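Local coordinates for protein 3,4-dihydroxybenzoate decarboxylase (Enterobacter cloacae, PDB 5NY5) that probably catalyses the reversible, prenylated-FMN-dependent decarboxylation of 3,4-dihydroxybenzoic acid to catechol, as a member of the UbiD family, at residues 153-158 / 207-212; 157-162 / 191-196; 166-171 / 186-191. All coordinates share one frame; numbering follows the deposited sequence.

Contact 1: residues 153-158 / 207-212; sequences LVLASD and TINMGL
An antiparallel strand pair, buried in the curled sheet of the flavin-binding domain, joins Leu-153, Val-154 and Leu-155 to Asn-209, Ile-208 and Thr-207. The short strand axes approach to 4.5 Å, with 150° between their directions. Leu-153 and Asn-209 form a hydrogen-bonded pair, with Leu-153 N to Asn-209 O at 2.8 Å and Asn-209 N to Leu-153 O at 2.7 Å. The same oxygen takes a second bond: Asn-209 ND2 meets Leu-153 O at 2.7 Å, almost straight and in the plane of its own amide. The N and ND2 of Asn-209 reach this oxygen from opposite faces of its carbonyl plane. Asn-209 CG stands beside its own backbone N (chi1 -52°), which brings the amide back over the neighbouring strand. ND2 also donates to Thr-207 OG1, itself bonded to Lys-256 O, and Asn-209 OD1 accepts from Ile-258 N; with three bonds on the amide, its rotation is fixed. Leu-155 N donates to Thr-207 O at 3.0 Å, with a weak return bond from Thr-207 N to Leu-155 O. Leu-155 CG lies against the ND2–OG1 pair, 3.4 Å from Asn-209 ND2. Beyond the strand end, Leu-212 CD1 touches Leu-153 CD2 at 3.6 Å. On the other face Val-154 CG2, beside His-170, meets Ile-208 CG1 at 4.3 Å. Such a continuous antiparallel ladder belongs to the flavin-binding beta-barrel core of UbiD enzymes.

Contact 2: residues 157-162 / 191-196; sequences SDPEDT and EVFRKK
Phe-193, the first residue of helix segment 191-196 to meet the 157-162 loop, lies flat under the chain where strand 148-157 ends. Asp-158 N sits 3.4 Å above the ring plane, over its centre, and the carbonyl carbon of Ser-157 covers the same face. Asp-158 CB adds a CH-pi contact, 3.9 Å from the centroid of the Phe-193 ring and 27° off its normal. At the root of the side chain, Phe-193 CB touches Pro-159 CD at 3.8 Å, while Phe-193 O lies 3.4 Å from Pro-159 CG. Leu-204 of the following strand packs against both Phe-193 and Pro-159. One turn further on, Lys-196 runs out past the loop, extended beyond CG and crossing Asp-158 at about a right angle. Its NZ makes a salt bridge of 3.0 Å with Asp-158 OD2, reached on the syn side and 18° out of the carboxylate plane. Asp-158 CG swings opposite its backbone N (chi1 -169°), with OD2 toward Lys-196 and OD1 accepting Glu-160 N at 2.7 Å on the anti side, so both carboxylate oxygens are held. Lys-196 CD passes 4.1 Å from Glu-160 CD, and the Glu-160 carboxylate, beyond a salt bridge, would probably add to the negative field around NZ. The bond from Glu-160 N to Asp-158 OD1 makes an Asx turn, which opens the connection from strand 148-157 to strand 165-174.

Contact 3: residues 166-171 / 186-191; sequences DVTIHR and AGRHIE
Segment 166-171, on strand 165-174, passes the beginning of helix 189-199, with Arg-188 at the N-cap position; the closest pair of CA atoms, those of Asp-166 and Ile-190, is 5.9 Å apart. One hydrogen bond crosses between them: Ile-190 N, in the first turn of the helix, donates to Asp-166 OD2 at 3.2 Å, bent to 138° and arriving 40° above the carboxylate plane. Asp-166 CG is turned anti to its backbone N (chi1 -174°), which carries the carboxylate out over this turn. There Asp-166 CB rests on His-189 CB at 3.7 Å, and OD2 also lies 3.4 Å from Ile-190 CG2. The other oxygen, Asp-166 OD1, stands over one face of the Arg-188 guanidinium, toward its rim; the opposite charges probably attract, though no N-H points at the oxygen. At the edge of that guanidinium, Thr-168 CG2 comes to 3.2 Å from Arg-188 NE, the methyl and the arginine end approaching from opposite directions. Thr-168 OG1 pairs with His-170 NE2 at 2.6 Å, and His-170 ND1 is bonded to the carbonyl of Phe-183, so both ring nitrogens are held. Ile-190 CG2 meets the ring edge at His-170 CE1, 4.2 Å away. Asp-166, His-189 and Glu-233 bind manganese and His-170, Arg-188 and His-189 bind prenylated FMN; both sites are empty in this apo chain. The single bent bond from a helix start is consistent with a carboxylate held near its metal-binding position. Arg-188 probably balances Asp-166 and neighbouring Glu-233 in part, the bound metal the rest.

Overall arrangement
All three contacts fall within the flavin-binding domain, on one side of the chain's centre. Strand 148-157 leads from contact 1 straight into contact 2; the two share Ser-157 and Asp-158, and their centres are 15 Å apart. The chain then returns along strand 165-174 to contact 3, its centre about 10 Å from that of contact 1 and 11 Å from that of contact 2. Helix 189-199 supplies contact 3 with its start and contact 2 with its next turns, before strand 204-210 closes contact 1. Contact 3 thus carries ligands of the manganese and prenylated FMN site, contact 1 backs its strand through strand 148-157, and through Phe-193 contact 2 adjoins Asp-166.

Contact 1: residues 153-158 / 207-212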
ATOM      1  N   LEU A 153     -26.587  40.568   0.613  1.00 62.99           N
ATOM      2  CA  LEU A 153     -27.351  39.866   1.640  1.00 63.82           C
ATOM      3  C   LEU A 153     -28.811  39.835   1.207  1.00 65.49           C
ATOM      4  O   LEU A 153     -29.481  40.872   1.188  1.00 65.70           O
ATOM      5  CB  LEU A 153     -27.190  40.551   2.992  1.00 62.97           C
ATOM      6  CG  LEU A 153     -27.893  39.863   4.162  1.00 63.84           C
ATOM      7  CD1 LEU A 153     -27.116  38.640   4.611  1.00 63.74           C
ATOM      8  CD2 LEU A 153     -28.093  40.823   5.314  1.00 63.37           C
ATOM      9  N   VAL A 154     -29.307  38.652   0.860  1.00 66.85           N
ATOM     10  CA  VAL A 154     -30.633  38.495   0.275  1.00 68.67           C
ATOM     11  C   VAL A 154     -31.615  38.075   1.358  1.00 69.82           C
ATOM     12  O   VAL A 154     -31.375  37.103   2.084  1.00 70.01           O
ATOM     13  CB  VAL A 154     -30.615  37.474  -0.874  1.00 69.74           C
ATOM     14  CG1 VAL A 154     -32.012  37.294  -1.436  1.00 71.81           C
ATOM     15  CG2 VAL A 154     -29.657  37.924  -1.962  1.00 68.74           C
ATOM     16  N   LEU A 155     -32.722  38.806   1.466  1.00 70.73           N
ATOM     17  CA  LEU A 155     -33.831  38.451   2.337  1.00 72.23           C
ATOM     18  C   LEU A 155     -34.977  37.912   1.492  1.00 74.42           C
ATOM     19  O   LEU A 155     -35.260  38.435   0.411  1.00 74.82           O
ATOM     20  CB  LEU A 155     -34.312  39.656   3.152  1.00 71.97           C
ATOM     21  CG  LEU A 155     -33.276  40.478   3.920  1.00 69.94           C
ATOM     22  CD1 LEU A 155     -33.950  41.552   4.756  1.00 70.19           C
ATOM     23  CD2 LEU A 155     -32.429  39.595   4.797  1.00 69.18           C
ATOM     24  N   ALA A 156     -35.635  36.866   1.987  1.00 76.00           N
ATOM     25  CA  ALA A 156     -36.751  36.267   1.267  1.00 78.35           C
ATOM     26  C   ALA A 156     -37.653  35.547   2.258  1.00 80.09           C
ATOM     27  O   ALA A 156     -37.233  35.184   3.359  1.00 79.50           O
ATOM     28  CB  ALA A 156     -36.266  35.306   0.178  1.00 78.72           C
ATOM     29  N   SER A 157     -38.903  35.344   1.847  1.00 82.41           N
ATOM     30  CA  SER A 157     -39.892  34.678   2.680  1.00 84.47           C
ATOM     31  C   SER A 157     -40.690  33.691   1.842  1.00 86.97           C
ATOM     32  O   SER A 157     -40.840  33.859   0.629  1.00 87.42           O
ATOM     33  CB  SER A 157     -40.842  35.681   3.345  1.00 85.12           C
ATOM     34  OG  SER A 157     -40.166  36.444   4.326  1.00 83.15           O
ATOM     35  N   ASP A 158     -41.197  32.659   2.510  1.00 88.74           N
ATOM     36  CA  ASP A 158     -42.024  31.656   1.855  1.00 91.46           C
ATOM     37  C   ASP A 158     -43.229  32.327   1.202  1.00 93.19           C
ATOM     38  O   ASP A 158     -43.965  33.059   1.878  1.00 93.69           O
ATOM     39  CB  ASP A 158     -42.480  30.612   2.876  1.00 93.26           C
ATOM     40  CG  ASP A 158     -43.114  29.384   2.239  1.00 96.06           C
ATOM     41  OD1 ASP A 158     -43.857  29.516   1.246  1.00 97.57           O
ATOM     42  OD2 ASP A 158     -42.873  28.271   2.753  1.00 96.91           O
ATOM     43  N   THR A 207     -35.071  41.150  -1.459  1.00 73.77           N
ATOM     44  CA  THR A 207     -34.281  42.359  -1.286  1.00 72.06           C
ATOM     45  C   THR A 207     -32.811  41.980  -1.194  1.00 70.15           C
ATOM     46  O   THR A 207     -32.454  40.985  -0.557  1.00 69.86           O
ATOM     47  CB  THR A 207     -34.688  43.143  -0.036  1.00 71.85           C
ATOM     48  OG1 THR A 207     -34.294  42.420   1.135  1.00 71.15           O
ATOM     49  CG2 THR A 207     -36.192  43.365  -0.014  1.00 73.99           C
ATOM     50  N   ILE A 208     -31.966  42.776  -1.834  1.00 69.03           N
ATOM     51  CA  ILE A 208     -30.530  42.536  -1.886  1.00 67.36           C
ATOM     52  C   ILE A 208     -29.859  43.653  -1.102  1.00 65.86           C
ATOM     53  O   ILE A 208     -29.800  44.800  -1.562  1.00 65.70           O
ATOM     54  CB  ILE A 208     -30.023  42.475  -3.330  1.00 67.48           C
ATOM     55  CG1 ILE A 208     -30.847  41.455  -4.115  1.00 69.28           C
ATOM     56  CG2 ILE A 208     -28.552  42.118  -3.357  1.00 65.96           C
ATOM     57  CD1 ILE A 208     -30.925  41.738  -5.590  1.00 70.11           C
ATOM     58  N   ASN A 209     -29.354  43.321   0.079  1.00 64.93           N
ATOM     59  CA  ASN A 209     -28.835  44.303   1.020  1.00 63.74           C
ATOM     60  C   ASN A 209     -27.315  44.322   0.941  1.00 62.16           C
ATOM     61  O   ASN A 209     -26.667  43.291   1.149  1.00 61.76           O
ATOM     62  CB  ASN A 209     -29.299  43.978   2.438  1.00 63.93           C
ATOM     63  CG  ASN A 209     -30.800  43.786   2.528  1.00 65.71           C
ATOM     64  OD1 ASN A 209     -31.525  44.679   2.960  1.00 66.24           O
ATOM     65  ND2 ASN A 209     -31.275  42.617   2.115  1.00 66.80           N
HETATM   66  N   MSE A 210     -26.751  45.488   0.643  1.00 61.43           N
HETATM   67  CA  MSE A 210     -25.307  45.623   0.483  1.00 60.11           C
HETATM   68  C   MSE A 210     -24.767  46.830   1.246  1.00 59.22           C
HETATM   69  O   MSE A 210     -25.404  47.880   1.293  1.00 59.69           O
HETATM   70  CB  MSE A 210     -24.948  45.731  -0.999  1.00 60.34           C
HETATM   71  CG  MSE A 210     -25.433  44.565  -1.839  1.00 61.37           C
HETATM   72 SE   MSE A 210     -25.052  44.769  -3.735  1.00 61.91          SE
HETATM   73  CE  MSE A 210     -26.047  46.410  -4.066  1.00 62.75           C
ATOM     74  N   GLY A 211     -23.583  46.676   1.831  1.00 61.69           N
ATOM     75  CA  GLY A 211     -22.991  47.723   2.644  1.00 62.19           C
ATOM     76  C   GLY A 211     -23.510  47.676   4.064  1.00 57.39           C
ATOM     77  O   GLY A 211     -24.353  48.490   4.451  1.00 57.96           O
ATOM     78  N   LEU A 212     -23.009  46.728   4.852  1.00 56.96           N
ATOM     79  CA  LEU A 212     -23.603  46.390   6.136  1.00 57.31           C
ATOM     80  C   LEU A 212     -22.558  46.435   7.238  1.00 56.44           C
ATOM     81  O   LEU A 212     -21.353  46.506   6.990  1.00 55.61           O
ATOM     82  CB  LEU A 212     -24.236  44.995   6.099  1.00 58.11           C
ATOM     83  CG  LEU A 212     -25.015  44.647   4.835  1.00 59.00           C
ATOM     84  CD1 LEU A 212     -25.349  43.169   4.815  1.00 59.76           C
ATOM     85  CD2 LEU A 212     -26.273  45.488   4.750  1.00 59.95           C
TER

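Contact 2: residues 157-162 / 191-196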
ATOM      1  N   SER A 157     -38.903  35.344   1.847  1.00 82.41           N
ATOM      2  CA  SER A 157     -39.892  34.678   2.680  1.00 84.47           C
ATOM      3  C   SER A 157     -40.690  33.691   1.842  1.00 86.97           C
ATOM      4  O   SER A 157     -40.840  33.859   0.629  1.00 87.42           O
ATOM      5  CB  SER A 157     -40.842  35.681   3.345  1.00 85.12           C
ATOM      6  OG  SER A 157     -40.166  36.444   4.326  1.00 83.15           O
ATOM      7  N   ASP A 158     -41.197  32.659   2.510  1.00 88.74           N
ATOM      8  CA  ASP A 158     -42.024  31.656   1.855  1.00 91.46           C
ATOM      9  C   ASP A 158     -43.229  32.327   1.202  1.00 93.19           C
ATOM     10  O   ASP A 158     -43.965  33.059   1.878  1.00 93.69           O
ATOM     11  CB  ASP A 158     -42.480  30.612   2.876  1.00 93.26           C
ATOM     12  CG  ASP A 158     -43.114  29.384   2.239  1.00 96.06           C
ATOM     13  OD1 ASP A 158     -43.857  29.516   1.246  1.00 97.57           O
ATOM     14  OD2 ASP A 158     -42.873  28.271   2.753  1.00 96.91           O
ATOM     15  N   PRO A 159     -43.465  32.111  -0.095  1.00 94.27           N
ATOM     16  CA  PRO A 159     -44.646  32.704  -0.738  1.00 96.21           C
ATOM     17  C   PRO A 159     -45.964  32.147  -0.225  1.00 99.29           C
ATOM     18  O   PRO A 159     -47.018  32.712  -0.545  1.00101.05           O
ATOM     19  CB  PRO A 159     -44.442  32.374  -2.221  1.00 96.74           C
ATOM     20  CG  PRO A 159     -43.581  31.155  -2.213  1.00 96.33           C
ATOM     21  CD  PRO A 159     -42.660  31.319  -1.041  1.00 93.91           C
ATOM     22  N   GLU A 160     -45.940  31.066   0.553  1.00100.15           N
ATOM     23  CA  GLU A 160     -47.135  30.515   1.179  1.00105.74           C
ATOM     24  C   GLU A 160     -47.228  30.872   2.658  1.00103.20           C
ATOM     25  O   GLU A 160     -48.254  31.390   3.108  1.00104.46           O
ATOM     26  CB  GLU A 160     -47.166  28.991   1.010  1.00105.57           C
ATOM     27  CG  GLU A 160     -47.249  28.523  -0.432  1.00108.80           C
ATOM     28  CD  GLU A 160     -47.406  27.018  -0.545  1.00113.41           C
ATOM     29  OE1 GLU A 160     -47.284  26.327   0.489  1.00115.58           O
ATOM     30  OE2 GLU A 160     -47.656  26.526  -1.665  1.00114.19           O
ATOM     31  N   ASP A 161     -46.172  30.607   3.423  1.00100.46           N
ATOM     32  CA  ASP A 161     -46.126  30.877   4.858  1.00 99.85           C
ATOM     33  C   ASP A 161     -45.063  31.947   5.093  1.00 96.45           C
ATOM     34  O   ASP A 161     -43.910  31.632   5.393  1.00 94.48           O
ATOM     35  CB  ASP A 161     -45.828  29.601   5.647  1.00100.69           C
ATOM     36  CG  ASP A 161     -46.075  29.758   7.135  1.00100.95           C
ATOM     37  OD1 ASP A 161     -46.137  30.907   7.619  1.00 99.70           O
ATOM     38  OD2 ASP A 161     -46.205  28.726   7.826  1.00102.54           O
ATOM     39  N   THR A 162     -45.468  33.216   4.982  1.00 95.96           N
ATOM     40  CA  THR A 162     -44.534  34.329   5.114  1.00 95.96           C
ATOM     41  C   THR A 162     -43.755  34.292   6.427  1.00 93.78           C
ATOM     42  O   THR A 162     -42.660  34.861   6.504  1.00 91.32           O
ATOM     43  CB  THR A 162     -45.295  35.653   4.983  1.00 93.36           C
ATOM     44  OG1 THR A 162     -46.125  35.608   3.816  1.00 95.29           O
ATOM     45  CG2 THR A 162     -44.334  36.827   4.853  1.00 90.51           C
ATOM     46  N   GLU A 191     -34.305  28.748  -2.051  1.00 83.54           N
ATOM     47  CA  GLU A 191     -34.513  27.980  -3.273  1.00 85.33           C
ATOM     48  C   GLU A 191     -35.849  27.250  -3.238  1.00 88.23           C
ATOM     49  O   GLU A 191     -36.577  27.228  -4.238  1.00 89.83           O
ATOM     50  CB  GLU A 191     -33.363  26.995  -3.478  1.00 85.13           C
ATOM     51  CG  GLU A 191     -33.569  26.015  -4.625  1.00 87.31           C
ATOM     52  CD  GLU A 191     -33.530  26.674  -5.994  1.00 87.06           C
ATOM     53  OE1 GLU A 191     -33.210  27.878  -6.080  1.00 85.07           O
ATOM     54  OE2 GLU A 191     -33.823  25.984  -6.992  1.00 89.00           O
ATOM     55  N   VAL A 192     -36.186  26.647  -2.098  1.00 89.10           N
ATOM     56  CA  VAL A 192     -37.492  26.011  -1.952  1.00 91.97           C
ATOM     57  C   VAL A 192     -38.599  27.047  -2.087  1.00 92.37           C
ATOM     58  O   VAL A 192     -39.645  26.784  -2.694  1.00 94.74           O
ATOM     59  CB  VAL A 192     -37.571  25.258  -0.610  1.00 92.73           C
ATOM     60  CG1 VAL A 192     -38.998  24.828  -0.319  1.00 95.62           C
ATOM     61  CG2 VAL A 192     -36.646  24.051  -0.629  1.00 93.14           C
ATOM     62  N   PHE A 193     -38.383  28.245  -1.537  1.00 90.21           N
ATOM     63  CA  PHE A 193     -39.356  29.320  -1.700  1.00 90.55           C
ATOM     64  C   PHE A 193     -39.569  29.646  -3.172  1.00 91.14           C
ATOM     65  O   PHE A 193     -40.698  29.912  -3.601  1.00 93.00           O
ATOM     66  CB  PHE A 193     -38.901  30.574  -0.949  1.00 88.02           C
ATOM     67  CG  PHE A 193     -38.811  30.405   0.544  1.00 87.58           C
ATOM     68  CD1 PHE A 193     -39.403  29.329   1.180  1.00 89.69           C
ATOM     69  CD2 PHE A 193     -38.133  31.337   1.312  1.00 85.19           C
ATOM     70  CE1 PHE A 193     -39.314  29.182   2.550  1.00 89.41           C
ATOM     71  CE2 PHE A 193     -38.043  31.197   2.682  1.00 84.89           C
ATOM     72  CZ  PHE A 193     -38.634  30.118   3.302  1.00 86.99           C
ATOM     73  N   ARG A 194     -38.495  29.622  -3.961  1.00 89.73           N
ATOM     74  CA  ARG A 194     -38.604  29.985  -5.369  1.00 90.22           C
ATOM     75  C   ARG A 194     -39.335  28.919  -6.173  1.00 93.18           C
ATOM     76  O   ARG A 194     -40.044  29.246  -7.129  1.00 94.60           O
ATOM     77  CB  ARG A 194     -37.214  30.227  -5.957  1.00 88.02           C
ATOM     78  CG  ARG A 194     -37.211  31.079  -7.212  1.00 87.84           C
ATOM     79  CD  ARG A 194     -36.063  30.708  -8.137  1.00 87.07           C
ATOM     80  NE  ARG A 194     -36.432  29.638  -9.059  1.00 89.49           N
ATOM     81  CZ  ARG A 194     -36.242  28.346  -8.821  1.00 90.59           C
ATOM     82  NH1 ARG A 194     -35.681  27.956  -7.687  1.00 89.46           N
ATOM     83  NH2 ARG A 194     -36.613  27.441  -9.716  1.00 92.95           N
ATOM     84  N   LYS A 195     -39.174  27.646  -5.806  1.00 94.31           N
ATOM     85  CA  LYS A 195     -39.858  26.576  -6.527  1.00 97.34           C
ATOM     86  C   LYS A 195     -41.368  26.676  -6.356  1.00 99.79           C
ATOM     87  O   LYS A 195     -42.122  26.548  -7.328  1.00101.95           O
ATOM     88  CB  LYS A 195     -39.348  25.216  -6.051  1.00 98.11           C
ATOM     89  CG  LYS A 195     -38.293  24.593  -6.952  1.00 97.79           C
ATOM     90  CD  LYS A 195     -38.906  24.067  -8.244  1.00100.42           C
ATOM     91  CE  LYS A 195     -37.881  23.309  -9.076  1.00100.46           C
ATOM     92  NZ  LYS A 195     -38.509  22.602 -10.228  1.00103.44           N
ATOM     93  N   LYS A 196     -41.826  26.899  -5.122  1.00 99.63           N
ATOM     94  CA  LYS A 196     -43.255  27.069  -4.877  1.00101.97           C
ATOM     95  C   LYS A 196     -43.812  28.227  -5.693  1.00101.99           C
ATOM     96  O   LYS A 196     -44.880  28.117  -6.305  1.00104.62           O
ATOM     97  CB  LYS A 196     -43.510  27.297  -3.387  1.00101.42           C
ATOM     98  CG  LYS A 196     -43.065  26.159  -2.488  1.00101.74           C
ATOM     99  CD  LYS A 196     -43.373  26.472  -1.033  1.00101.33           C
ATOM    100  CE  LYS A 196     -42.923  25.350  -0.115  1.00101.79           C
ATOM    101  NZ  LYS A 196     -43.182  25.676   1.314  1.00101.42           N
TER

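Contact 3: residues 166-171 / 186-191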
ATOM      1  N   ASP A 166     -35.661  33.427   5.158  1.00 78.49           N
ATOM      2  CA  ASP A 166     -34.297  32.982   4.911  1.00 77.00           C
ATOM      3  C   ASP A 166     -33.461  34.175   4.478  1.00 77.95           C
ATOM      4  O   ASP A 166     -33.847  34.901   3.557  1.00 74.73           O
ATOM      5  CB  ASP A 166     -34.251  31.889   3.840  1.00 78.22           C
ATOM      6  CG  ASP A 166     -32.864  31.309   3.660  1.00 77.00           C
ATOM      7  OD1 ASP A 166     -32.174  31.094   4.678  1.00 76.23           O
ATOM      8  OD2 ASP A 166     -32.463  31.071   2.501  1.00 76.94           O
ATOM      9  N   VAL A 167     -32.328  34.381   5.144  1.00 73.86           N
ATOM     10  CA  VAL A 167     -31.377  35.422   4.778  1.00 71.76           C
ATOM     11  C   VAL A 167     -30.047  34.747   4.464  1.00 72.39           C
ATOM     12  O   VAL A 167     -29.604  33.857   5.200  1.00 73.80           O
ATOM     13  CB  VAL A 167     -31.245  36.494   5.880  1.00 72.81           C
ATOM     14  CG1 VAL A 167     -32.466  36.476   6.799  1.00 78.66           C
ATOM     15  CG2 VAL A 167     -29.957  36.365   6.674  1.00 70.37           C
ATOM     16  N   THR A 168     -29.441  35.136   3.345  1.00 69.06           N
ATOM     17  CA  THR A 168     -28.259  34.459   2.832  1.00 68.47           C
ATOM     18  C   THR A 168     -27.417  35.446   2.037  1.00 66.89           C
ATOM     19  O   THR A 168     -27.832  36.576   1.769  1.00 66.47           O
ATOM     20  CB  THR A 168     -28.634  33.262   1.950  1.00 70.19           C
ATOM     21  OG1 THR A 168     -29.793  33.584   1.170  1.00 71.35           O
ATOM     22  CG2 THR A 168     -28.913  32.030   2.792  1.00 71.59           C
ATOM     23  N   ILE A 169     -26.225  34.997   1.651  1.00 66.21           N
ATOM     24  CA  ILE A 169     -25.287  35.793   0.867  1.00 64.88           C
ATOM     25  C   ILE A 169     -25.146  35.155  -0.507  1.00 65.71           C
ATOM     26  O   ILE A 169     -24.845  33.960  -0.617  1.00 66.55           O
ATOM     27  CB  ILE A 169     -23.921  35.908   1.564  1.00 63.44           C
ATOM     28  CG1 ILE A 169     -24.079  36.558   2.939  1.00 62.76           C
ATOM     29  CG2 ILE A 169     -22.952  36.707   0.705  1.00 62.29           C
ATOM     30  CD1 ILE A 169     -22.768  36.881   3.622  1.00 61.37           C
ATOM     31  N   HIS A 170     -25.360  35.951  -1.550  1.00 65.63           N
ATOM     32  CA  HIS A 170     -25.272  35.494  -2.927  1.00 66.49           C
ATOM     33  C   HIS A 170     -24.409  36.461  -3.722  1.00 65.35           C
ATOM     34  O   HIS A 170     -24.076  37.558  -3.264  1.00 64.07           O
ATOM     35  CB  HIS A 170     -26.658  35.388  -3.577  1.00 68.18           C
ATOM     36  CG  HIS A 170     -27.640  34.581  -2.790  1.00 69.49           C
ATOM     37  ND1 HIS A 170     -28.106  33.356  -3.215  1.00 71.29           N
ATOM     38  CD2 HIS A 170     -28.251  34.825  -1.607  1.00 69.42           C
ATOM     39  CE1 HIS A 170     -28.959  32.879  -2.326  1.00 72.28           C
ATOM     40  NE2 HIS A 170     -29.066  33.753  -1.341  1.00 71.48           N
ATOM     41  N   ARG A 171     -24.048  36.043  -4.931  1.00 65.99           N
ATOM     42  CA  ARG A 171     -23.398  36.909  -5.900  1.00 65.37           C
ATOM     43  C   ARG A 171     -24.315  37.071  -7.103  1.00 66.75           C
ATOM     44  O   ARG A 171     -25.013  36.131  -7.492  1.00 68.29           O
ATOM     45  CB  ARG A 171     -22.035  36.358  -6.333  1.00 65.00           C
ATOM     46  CG  ARG A 171     -22.091  35.060  -7.116  1.00 66.54           C
ATOM     47  CD  ARG A 171     -20.694  34.557  -7.431  1.00 66.21           C
ATOM     48  NE  ARG A 171     -20.716  33.335  -8.227  1.00 67.84           N
ATOM     49  CZ  ARG A 171     -19.643  32.600  -8.494  1.00 68.07           C
ATOM     50  NH1 ARG A 171     -18.458  32.961  -8.024  1.00 66.76           N
ATOM     51  NH2 ARG A 171     -19.756  31.502  -9.227  1.00 69.75           N
ATOM     52  N   ALA A 186     -29.077  24.622  -4.138  1.00 94.63           N
ATOM     53  CA  ALA A 186     -30.173  23.687  -3.938  1.00 86.16           C
ATOM     54  C   ALA A 186     -30.240  23.249  -2.480  1.00 86.34           C
ATOM     55  O   ALA A 186     -29.220  23.111  -1.801  1.00 85.16           O
ATOM     56  CB  ALA A 186     -30.007  22.470  -4.847  1.00 88.35           C
ATOM     57  N   GLY A 187     -31.464  23.042  -1.994  1.00 87.98           N
ATOM     58  CA  GLY A 187     -31.682  22.591  -0.639  1.00 88.56           C
ATOM     59  C   GLY A 187     -31.805  23.684   0.401  1.00 86.65           C
ATOM     60  O   GLY A 187     -32.129  23.380   1.555  1.00 87.30           O
ATOM     61  N   ARG A 188     -31.553  24.938   0.041  1.00 84.48           N
ATOM     62  CA  ARG A 188     -31.724  26.041   0.973  1.00 85.58           C
ATOM     63  C   ARG A 188     -33.140  26.602   0.868  1.00 86.48           C
ATOM     64  O   ARG A 188     -33.827  26.437  -0.142  1.00 85.31           O
ATOM     65  CB  ARG A 188     -30.692  27.139   0.711  1.00 83.28           C
ATOM     66  CG  ARG A 188     -30.441  28.061   1.900  1.00 83.25           C
ATOM     67  CD  ARG A 188     -29.055  27.843   2.493  1.00 84.71           C
ATOM     68  NE  ARG A 188     -28.695  28.900   3.435  1.00 85.15           N
ATOM     69  CZ  ARG A 188     -28.569  28.731   4.747  1.00 86.53           C
ATOM     70  NH1 ARG A 188     -28.762  27.536   5.287  1.00 91.59           N
ATOM     71  NH2 ARG A 188     -28.240  29.758   5.519  1.00 81.80           N
ATOM     72  N   HIS A 189     -33.569  27.277   1.939  1.00 83.27           N
ATOM     73  CA  HIS A 189     -34.964  27.692   2.051  1.00 84.64           C
ATOM     74  C   HIS A 189     -35.370  28.629   0.919  1.00 84.26           C
ATOM     75  O   HIS A 189     -36.465  28.497   0.362  1.00 86.43           O
ATOM     76  CB  HIS A 189     -35.208  28.356   3.406  1.00 83.88           C
ATOM     77  CG  HIS A 189     -35.086  27.422   4.569  1.00 84.82           C
ATOM     78  ND1 HIS A 189     -34.700  26.106   4.433  1.00 86.15           N
ATOM     79  CD2 HIS A 189     -35.303  27.615   5.892  1.00 84.80           C
ATOM     80  CE1 HIS A 189     -34.682  25.529   5.621  1.00 86.92           C
ATOM     81  NE2 HIS A 189     -35.044  26.422   6.523  1.00 86.10           N
ATOM     82  N   ILE A 190     -34.501  29.577   0.562  1.00 81.92           N
ATOM     83  CA  ILE A 190     -34.859  30.540  -0.476  1.00 81.60           C
ATOM     84  C   ILE A 190     -35.026  29.846  -1.822  1.00 83.14           C
ATOM     85  O   ILE A 190     -35.822  30.287  -2.661  1.00 84.14           O
ATOM     86  CB  ILE A 190     -33.817  31.675  -0.537  1.00 78.89           C
ATOM     87  CG1 ILE A 190     -34.235  32.736  -1.558  1.00 78.74           C
ATOM     88  CG2 ILE A 190     -32.435  31.127  -0.857  1.00 77.74           C
ATOM     89  CD1 ILE A 190     -33.258  33.876  -1.691  1.00 76.35           C
ATOM     90  N   GLU A 191     -34.305  28.748  -2.051  1.00 83.54           N
ATOM     91  CA  GLU A 191     -34.513  27.980  -3.273  1.00 85.33           C
ATOM     92  C   GLU A 191     -35.849  27.250  -3.238  1.00 88.23           C
ATOM     93  O   GLU A 191     -36.577  27.228  -4.238  1.00 89.83           O
ATOM     94  CB  GLU A 191     -33.363  26.995  -3.478  1.00 85.13           C
ATOM     95  CG  GLU A 191     -33.569  26.015  -4.625  1.00 87.31           C
ATOM     96  CD  GLU A 191     -33.530  26.674  -5.994  1.00 87.06           C
ATOM     97  OE1 GLU A 191     -33.210  27.878  -6.080  1.00 85.07           O
ATOM     98  OE2 GLU A 191     -33.823  25.984  -6.992  1.00 89.00           O
TER